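TrwC protein (Escherichia coli, PDB 1QX0) probably acts as the relaxase of a conjugative plasmid, its N-terminal domain, the part in this chain, binding zinc and DNA and presumably nicking the transferred strand. Local coordinates at residues B[93-98]-B[157-162]; B[222-227]-B[288-293]. All blocks are in the same frame, centred on the assembly; numbering follows the deposited sequence.

Contact 1: residues B[93-98]-B[157-162]; sequences SVSLQA and DPQLHT. With ZN (zinc ion), chain D; nucleotides of chain A.
Ser95 of helix 92-99 meets the backbone of strand 158-171, which in this relaxase domain carries two ligands of the three-histidine metal site, His161 and His163. The helix runs nearly at right angles to the strand, their axes 6.9 Å apart. The OG of Ser95 lies beside its own backbone N, anti to the carbonyl carbon (chi1 -59°), and there takes an almost straight bond from Leu160 N at 2.8 Å. The same oxygen donates to a water that in turn donates to Gln159 OE1, so two bonds fix the hydroxyl and one water ties helix to glutamine. OE1 also accepts from Lys92 NZ, leaving the other branch of the amide for DNA: Gln159 NE2 reaches O2 of thymidine 23 of chain A at 2.9 Å. Next to Ser95 in the helix, Leu96 CD1 lies obliquely against the proline ring, 3.9 Å from Pro158 CG, with Phe232 touching both. At the end of the segment Ala98 CB meets Leu160 CD2, completing a buried apolar flank. Beyond the contact, the His161 ring is held from both ends: ND1 donates to Gln159 O from above the carbonyl plane, and NE2 binds the zinc ion at 2.2 Å.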
# COMPACT_ATOMS: atom_id res chain seq x y z
N SER B 93 15.36 -6.55 -1.33
CA SER B 93 15.88 -7.74 -2.00
C SER B 93 14.74 -8.45 -2.72
O SER B 93 14.94 -9.07 -3.78
CB SER B 93 16.51 -8.69 -0.98
OG SER B 93 15.49 -9.30 -0.21
N VAL B 94 13.55 -8.34 -2.16
CA VAL B 94 12.42 -8.96 -2.79
C VAL B 94 12.04 -8.25 -4.07
O VAL B 94 11.75 -8.93 -5.07
CB VAL B 94 11.27 -9.18 -1.81
CG1 VAL B 94 9.93 -9.41 -2.53
CG2 VAL B 94 11.62 -10.38 -0.88
N SER B 95 12.06 -6.90 -4.05
CA SER B 95 11.74 -6.12 -5.23
C SER B 95 12.81 -6.43 -6.29
O SER B 95 12.50 -6.66 -7.45
CB SER B 95 11.72 -4.61 -4.95
OG SER B 95 10.78 -4.26 -3.97
N LEU B 96 14.06 -6.42 -5.85
CA LEU B 96 15.21 -6.71 -6.69
C LEU B 96 15.04 -8.03 -7.45
O LEU B 96 15.11 -8.07 -8.68
CB LEU B 96 16.48 -6.72 -5.82
CG LEU B 96 17.32 -5.43 -5.76
CD1 LEU B 96 16.52 -4.07 -5.85
CD2 LEU B 96 18.36 -5.43 -4.62
N GLN B 97 14.75 -9.10 -6.71
CA GLN B 97 14.55 -10.42 -7.29
C GLN B 97 13.36 -10.49 -8.24
O GLN B 97 13.42 -11.20 -9.26
CB GLN B 97 14.45 -11.49 -6.20
CG GLN B 97 14.62 -12.95 -6.69
CD GLN B 97 16.06 -13.35 -6.89
OE1 GLN B 97 16.97 -12.82 -6.23
NE2 GLN B 97 16.28 -14.29 -7.79
N ALA B 98 12.29 -9.75 -7.93
CA ALA B 98 11.10 -9.73 -8.76
C ALA B 98 11.28 -8.93 -10.05
O ALA B 98 10.82 -9.36 -11.12
CB ALA B 98 9.90 -9.16 -7.99
N ASP B 157 14.13 3.48 -8.17
CA ASP B 157 14.61 2.16 -7.74
C ASP B 157 13.51 1.10 -7.87
O ASP B 157 12.32 1.41 -7.86
CB ASP B 157 15.09 2.19 -6.29
CG ASP B 157 16.40 2.92 -6.12
OD1 ASP B 157 17.33 2.71 -6.94
OD2 ASP B 157 16.58 3.74 -5.18
N PRO B 158 13.89 -0.16 -8.02
CA PRO B 158 12.89 -1.22 -7.98
C PRO B 158 12.25 -1.16 -6.56
O PRO B 158 12.99 -1.03 -5.59
CB PRO B 158 13.72 -2.48 -8.19
CG PRO B 158 14.98 -2.02 -8.75
CD PRO B 158 15.26 -0.66 -8.23
N GLN B 159 10.93 -1.16 -6.47
CA GLN B 159 10.22 -0.93 -5.21
C GLN B 159 8.81 -1.52 -5.33
O GLN B 159 7.87 -0.83 -5.70
CB GLN B 159 10.14 0.59 -4.91
CG GLN B 159 9.46 0.98 -3.59
CD GLN B 159 10.07 0.30 -2.33
OE1 GLN B 159 11.16 -0.32 -2.36
NE2 GLN B 159 9.36 0.42 -1.23
N LEU B 160 8.70 -2.83 -5.09
CA LEU B 160 7.43 -3.52 -5.27
C LEU B 160 6.55 -3.09 -4.11
O LEU B 160 6.83 -3.41 -2.95
CB LEU B 160 7.61 -5.06 -5.29
CG LEU B 160 6.41 -6.01 -5.49
CD1 LEU B 160 5.65 -5.75 -6.78
CD2 LEU B 160 6.92 -7.44 -5.55
N HIS B 161 5.49 -2.38 -4.44
CA HIS B 161 4.50 -1.99 -3.43
C HIS B 161 3.10 -1.96 -3.99
O HIS B 161 2.93 -1.75 -5.20
CB HIS B 161 4.85 -0.62 -2.81
CG HIS B 161 4.84 0.51 -3.78
ND1 HIS B 161 5.91 0.81 -4.61
CD2 HIS B 161 3.90 1.46 -4.02
CE1 HIS B 161 5.62 1.89 -5.32
NE2 HIS B 161 4.41 2.30 -4.98
N THR B 162 2.11 -2.13 -3.11
CA THR B 162 0.70 -2.06 -3.51
C THR B 162 -0.08 -1.07 -2.64
O THR B 162 -0.01 -1.14 -1.42
CB THR B 162 0.01 -3.46 -3.38
OG1 THR B 162 0.59 -4.41 -4.31
CG2 THR B 162 -1.45 -3.37 -3.76
ZN ZN D . 2.91 3.67 -5.72
P DT A 23 15.55 -1.17 4.92
OP1 DT A 23 15.96 -2.51 4.46
OP2 DT A 23 16.52 -0.27 5.63
O5' DT A 23 14.92 -0.42 3.68
C5' DT A 23 15.71 -0.22 2.48
C4' DT A 23 14.81 -0.08 1.26
O4' DT A 23 13.89 -1.19 1.26
C3' DT A 23 13.89 1.14 1.21
O3' DT A 23 13.58 1.46 -0.14
C2' DT A 23 12.58 0.71 1.84
C1' DT A 23 12.56 -0.75 1.40
N1 DT A 23 11.75 -1.65 2.30
C2 DT A 23 10.38 -1.67 2.10
O2 DT A 23 9.82 -1.00 1.25
N3 DT A 23 9.67 -2.49 2.92
C4 DT A 23 10.18 -3.29 3.92
O4 DT A 23 9.44 -4.00 4.59
C5 DT A 23 11.61 -3.25 4.09
C7 DT A 23 12.23 -4.08 5.19
C6 DT A 23 12.33 -2.43 3.29
O HOH W 1 11.47 -2.71 -1.79
O HOH W 2 4.19 5.44 -4.50

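Contact 2: residues B[222-227]-B[288-293]; sequences AHIDRQ and LGIDFS. With nucleotides of chain A.
Ile224 makes the apolar part of this contact, reaching the C-terminal tail of the chain with two atoms. Its CG1 approaches Ile290 CG2 at 4.3 Å, and its CD1 stands 4.1 Å from Phe292 CE2, at an oblique angle to the ring. Ile290 CG2 in turn sits over the centre of one face of the Phe292 ring, a CH-pi-like packing within the tail. In the polar part no hydrogen bond joins the two segments. The imidazole of His223 turns its CD2 edge to the tail, with Asp291 O in the ring plane 3.2 Å from CD2; with CG between the backbone N and the carbonyl carbon (chi1 59°), the ring brings CD2 to the tail while NE2 hydrogen-bonds to Gln97 OE1. Charge enters away from the tail, where Arg226 grips a phosphate end-on. Its NH1 bonds to OP2 of thymidine 23 of chain A at 3.0 Å, while NH2 reaches OP1 of the same nucleotide at 2.5 Å. An alanine here would remove both bonds and is likely to leave the phosphate without this positive mate. Two helix-end motifs frame the contact: Asp225 is the N-cap of helix 226-231, and Gly289, with positive phi, closes helix 274-287 in a Schellman motif, after which the tail makes an inverse gamma turn centred on Phe292.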
# COMPACT_ATOMS: atom_id res chain seq x y z
N ALA B 222 18.20 -14.18 1.55
CA ALA B 222 19.53 -14.50 2.12
C ALA B 222 20.74 -14.15 1.24
O ALA B 222 21.80 -13.78 1.76
CB ALA B 222 19.61 -15.98 2.54
N HIS B 223 20.59 -14.27 -0.07
CA HIS B 223 21.74 -14.11 -0.98
C HIS B 223 22.00 -12.65 -1.43
O HIS B 223 22.85 -12.43 -2.28
CB HIS B 223 21.56 -15.01 -2.22
CG HIS B 223 20.31 -14.73 -3.01
ND1 HIS B 223 19.04 -14.98 -2.52
CD2 HIS B 223 20.14 -14.20 -4.25
CE1 HIS B 223 18.14 -14.63 -3.43
NE2 HIS B 223 18.78 -14.15 -4.48
N ILE B 224 21.28 -11.66 -0.89
CA ILE B 224 21.54 -10.27 -1.25
C ILE B 224 21.85 -9.48 0.02
O ILE B 224 20.99 -9.38 0.90
CB ILE B 224 20.31 -9.67 -2.00
CG1 ILE B 224 20.10 -10.36 -3.35
CG2 ILE B 224 20.45 -8.14 -2.15
CD1 ILE B 224 18.67 -10.17 -3.90
N ASP B 225 23.06 -8.93 0.13
CA ASP B 225 23.51 -8.31 1.39
C ASP B 225 23.07 -6.84 1.50
O ASP B 225 22.38 -6.31 0.62
CB ASP B 225 25.04 -8.43 1.57
CG ASP B 225 25.84 -7.73 0.46
OD1 ASP B 225 25.39 -6.67 -0.03
OD2 ASP B 225 26.93 -8.17 0.01
N ARG B 226 23.52 -6.20 2.58
CA ARG B 226 23.02 -4.89 2.95
C ARG B 226 23.54 -3.78 2.00
O ARG B 226 22.78 -2.92 1.60
CB ARG B 226 23.23 -4.63 4.47
CG ARG B 226 23.25 -3.17 4.96
CD ARG B 226 21.90 -2.35 4.98
NE ARG B 226 20.64 -3.10 4.89
CZ ARG B 226 19.43 -2.53 4.90
NH1 ARG B 226 19.29 -1.21 5.00
NH2 ARG B 226 18.34 -3.28 4.81
N GLN B 227 24.80 -3.88 1.57
CA GLN B 227 25.40 -2.91 0.65
C GLN B 227 24.67 -2.91 -0.71
O GLN B 227 24.29 -1.86 -1.24
CB GLN B 227 26.91 -3.18 0.49
CG GLN B 227 27.83 -2.15 1.18
CD GLN B 227 28.05 -2.37 2.71
OE1 GLN B 227 29.12 -2.02 3.25
NE2 GLN B 227 27.03 -2.94 3.40
N LEU B 288 27.17 -3.90 -8.38
CA LEU B 288 27.12 -4.16 -6.93
C LEU B 288 27.45 -5.61 -6.60
O LEU B 288 27.40 -6.01 -5.45
CB LEU B 288 25.75 -3.77 -6.36
CG LEU B 288 25.40 -2.27 -6.37
CD1 LEU B 288 23.93 -2.08 -6.11
CD2 LEU B 288 26.24 -1.44 -5.38
N GLY B 289 27.79 -6.38 -7.62
CA GLY B 289 28.17 -7.77 -7.47
C GLY B 289 27.04 -8.74 -7.10
O GLY B 289 27.31 -9.83 -6.60
N ILE B 290 25.79 -8.35 -7.35
CA ILE B 290 24.65 -9.19 -6.98
C ILE B 290 24.60 -10.49 -7.78
O ILE B 290 24.58 -10.47 -9.02
CB ILE B 290 23.31 -8.42 -7.12
CG1 ILE B 290 23.14 -7.45 -5.96
CG2 ILE B 290 22.14 -9.38 -7.05
CD1 ILE B 290 22.68 -6.07 -6.34
N ASP B 291 24.59 -11.61 -7.08
CA ASP B 291 24.31 -12.87 -7.73
C ASP B 291 22.87 -13.25 -7.39
O ASP B 291 22.56 -13.53 -6.22
CB ASP B 291 25.30 -13.97 -7.30
CG ASP B 291 25.16 -15.24 -8.15
OD1 ASP B 291 24.31 -15.26 -9.06
OD2 ASP B 291 25.85 -16.28 -7.97
N PHE B 292 22.02 -13.23 -8.42
CA PHE B 292 20.62 -13.64 -8.31
C PHE B 292 20.55 -15.16 -8.50
O PHE B 292 19.77 -15.65 -9.33
CB PHE B 292 19.77 -12.95 -9.39
CG PHE B 292 19.61 -11.46 -9.21
CD1 PHE B 292 20.14 -10.57 -10.16
CD2 PHE B 292 18.91 -10.93 -8.12
CE1 PHE B 292 20.00 -9.19 -10.03
CE2 PHE B 292 18.75 -9.55 -7.98
CZ PHE B 292 19.30 -8.67 -8.94
N SER B 293 21.37 -15.89 -7.75
CA SER B 293 21.61 -17.33 -7.95
C SER B 293 22.42 -17.65 -9.21
O SER B 293 21.95 -17.73 -10.35
CB SER B 293 20.32 -18.16 -7.88
OG SER B 293 19.89 -18.31 -6.53
OXT SER B 293 23.63 -17.84 -9.20
P DT A 23 15.55 -1.17 4.92
OP1 DT A 23 15.96 -2.51 4.46
OP2 DT A 23 16.52 -0.27 5.63
O5' DT A 23 14.92 -0.42 3.68
C5' DT A 23 15.71 -0.22 2.48
C4' DT A 23 14.81 -0.08 1.26
O4' DT A 23 13.89 -1.19 1.26
C3' DT A 23 13.89 1.14 1.21
O3' DT A 23 13.58 1.46 -0.14
C2' DT A 23 12.58 0.71 1.84
C1' DT A 23 12.56 -0.75 1.40
N1 DT A 23 11.75 -1.65 2.30
C2 DT A 23 10.38 -1.67 2.10
O2 DT A 23 9.82 -1.00 1.25
N3 DT A 23 9.67 -2.49 2.92
C4 DT A 23 10.18 -3.29 3.92
O4 DT A 23 9.44 -4.00 4.59
C5 DT A 23 11.61 -3.25 4.09
C7 DT A 23 12.23 -4.08 5.19
C6 DT A 23 12.33 -2.43 3.29

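Contact 1 closes before contact 2 opens along the chain, yet their centres lie 14 Å apart on the same side of the molecule. Helix 92-99 joins them: one flank rests on strand 158-171 of the main antiparallel sheet, while Ser93 and Gln97 turn to the loop before helix 226-231 and to the tail. Gln97 is the direct bridge, reaching His223 and packing against Phe292. Both also reach thymidine 23 of chain A, contact 1 at the base and contact 2 at the phosphate, so the sheet bearing the metal site and the C-terminal helical region hold one nucleotide together.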